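Local coordinates for CEL44C (Paenibacillus polymyxa, PDB 2YIH), which hydrolyses beta-1,4-glucan backbones such as that of xyloglucan, as an endo-acting glycoside hydrolase of family 44, at residues D33-E38 and Y400-Y405. The protein carries 8 engineered substitutions. Residues are numbered along the deposited sequence; the frame is centred on the assembly and turned at random.
Sequences DLAGDE and YVSAAY
Leu34 and Glu38 lean from the loop after the first strand (29-30) of the TIM barrel onto helix 399-409, which follows the eighth strand (387-390), so the contact joins the two ends of the barrel's strand order. Leu34 sends CD1 to CG1 of Val401, 4.1 Å off, the two side chains crossing at about a right angle. The same methyl meets the Tyr405 ring obliquely; Tyr390 of the eighth strand also touches Leu34, Val401 and Tyr405. Next, the backbone N of Ala35 donates to Glu38 OE2 (2.8 Å), and that of Gly36 to OE1, both on the syn sides of the carboxylate. The carbonyl O of Asp37 accepts a hydrogen bond from ND2 of Asn410, just past the end of that helix. The buried Glu38 bends at chi2 (82°), which brings its carboxylate round to these two amides; the pair of bonds, one to each oxygen, fixes its rotation, while CG packs 3.9 Å from Tyr405 CB. With an alanine in place of Glu38, the amides of Ala35 and Gly36 and the Ser402 hydroxyl would probably lose the carboxylate they share, and the loop would be freer to shift against the helix. Across the contact, in one of its two modelled conformers, Ser402 donates through OG to OE2 of Glu38 at 2.9 Å, approaching on the anti side, 28° out of the carboxylate plane.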
loop_
_atom_site.group_PDB
_atom_site.type_symbol
_atom_site.label_atom_id
_atom_site.label_comp_id
_atom_site.label_asym_id
_atom_site.label_seq_id
_atom_site.Cartn_x
_atom_site.Cartn_y
_atom_site.Cartn_z
ATOM N N ASP A 33 6.629 -9.067 4.826
ATOM C CA ASP A 33 6.564 -8.975 6.278
ATOM C C ASP A 33 7.825 -8.334 6.851
ATOM O O ASP A 33 8.926 -8.571 6.351
ATOM C CB ASP A 33 6.334 -10.358 6.902
ATOM C CG ASP A 33 5.015 -10.960 6.472
ATOM O OD1 ASP A 33 4.005 -10.224 6.471
ATOM O OD2 ASP A 33 4.998 -12.167 6.210
ATOM N N LEU A 34 7.673 -7.522 7.891
ATOM C CA LEU A 34 8.828 -6.856 8.533
ATOM C C LEU A 34 9.298 -7.664 9.750
ATOM O O LEU A 34 9.517 -8.879 9.629
ATOM C CB LEU A 34 8.497 -5.380 8.857
ATOM C CG LEU A 34 8.084 -4.557 7.621
ATOM C CD1 LEU A 34 7.700 -3.100 7.985
ATOM C CD2 LEU A 34 9.203 -4.526 6.574
ATOM N N ALA A 35 9.394 -7.045 10.926
ATOM C CA ALA A 35 9.901 -7.782 12.094
ATOM C C ALA A 35 8.921 -8.807 12.624
ATOM O O ALA A 35 9.334 -9.879 13.114
ATOM C CB ALA A 35 10.321 -6.821 13.199
ATOM N N GLY A 36 7.635 -8.536 12.450
ATOM C CA GLY A 36 6.603 -9.483 12.859
ATOM C C GLY A 36 5.825 -9.028 14.069
ATOM O O GLY A 36 4.856 -9.681 14.467
ATOM N N ASP A 37 6.240 -7.923 14.678
ATOM C CA ASP A 37 5.514 -7.393 15.815
ATOM C C ASP A 37 4.916 -6.017 15.524
ATOM O O ASP A 37 4.637 -5.214 16.430
ATOM C CB ASP A 37 6.361 -7.400 17.086
ATOM C CG ASP A 37 7.634 -6.585 16.967
ATOM O OD1 ASP A 37 8.011 -6.092 15.882
ATOM O OD2 ASP A 37 8.260 -6.385 18.025
ATOM N N GLU A 38 4.642 -5.760 14.245
ATOM C CA GLU A 38 4.072 -4.467 13.876
ATOM C C GLU A 38 2.552 -4.484 14.013
ATOM O O GLU A 38 1.921 -3.445 13.833
ATOM C CB GLU A 38 4.428 -4.154 12.413
ATOM C CG GLU A 38 5.925 -3.811 12.127
ATOM C CD GLU A 38 6.795 -5.024 11.976
ATOM O OE1 GLU A 38 6.275 -6.156 11.816
ATOM O OE2 GLU A 38 8.008 -4.845 12.048
ATOM N N TYR A 400 13.545 1.652 11.236
ATOM C CA TYR A 400 12.751 2.863 11.515
ATOM C C TYR A 400 11.380 2.846 10.840
ATOM O O TYR A 400 10.421 3.474 11.339
ATOM C CB TYR A 400 13.556 4.133 11.236
ATOM C CG TYR A 400 14.420 4.565 12.413
ATOM C CD1 TYR A 400 13.845 5.109 13.559
ATOM C CD2 TYR A 400 15.811 4.342 12.400
ATOM C CE1 TYR A 400 14.623 5.523 14.640
ATOM C CE2 TYR A 400 16.604 4.754 13.470
ATOM C CZ TYR A 400 16.006 5.284 14.597
ATOM O OH TYR A 400 16.786 5.685 15.668
ATOM N N VAL A 401 11.231 2.065 9.759
ATOM C CA VAL A 401 9.876 1.826 9.225
ATOM C C VAL A 401 9.074 0.981 10.206
ATOM O O VAL A 401 7.918 1.286 10.510
ATOM C CB VAL A 401 9.930 1.186 7.814
ATOM C CG1 VAL A 401 8.487 0.825 7.336
ATOM C CG2 VAL A 401 10.564 2.183 6.853
ATOM N N SER A 402 9.684 -0.084 10.713
ATOM C CA SER A 402 9.005 -0.929 11.681
ATOM C C SER A 402 8.650 -0.101 12.910
ATOM O O SER A 402 7.579 -0.283 13.470
ATOM C CB SER A 402 9.868 -2.139 12.056
ATOM O OG SER A 402 10.032 -3.021 10.943
ATOM N N ALA A 403 9.542 0.800 13.324
ATOM C CA ALA A 403 9.235 1.686 14.473
ATOM C C ALA A 403 7.960 2.507 14.269
ATOM O O ALA A 403 7.111 2.564 15.143
ATOM C CB ALA A 403 10.420 2.660 14.781
ATOM N N ALA A 404 7.800 3.053 13.073
ATOM C CA ALA A 404 6.609 3.867 12.755
ATOM C C ALA A 404 5.349 3.024 12.871
ATOM O O ALA A 404 4.361 3.475 13.482
ATOM C CB ALA A 404 6.727 4.491 11.349
ATOM N N TYR A 405 5.356 1.816 12.295
ATOM C CA TYR A 405 4.172 0.951 12.443
ATOM C C TYR A 405 3.904 0.630 13.908
ATOM O O TYR A 405 2.761 0.648 14.343
ATOM C CB TYR A 405 4.269 -0.365 11.634
ATOM C CG TYR A 405 4.028 -0.142 10.154
ATOM C CD1 TYR A 405 2.720 -0.044 9.640
ATOM C CD2 TYR A 405 5.106 -0.001 9.283
ATOM C CE1 TYR A 405 2.499 0.212 8.268
ATOM C CE2 TYR A 405 4.901 0.227 7.915
ATOM C CZ TYR A 405 3.588 0.341 7.423
ATOM O OH TYR A 405 3.358 0.646 6.105
#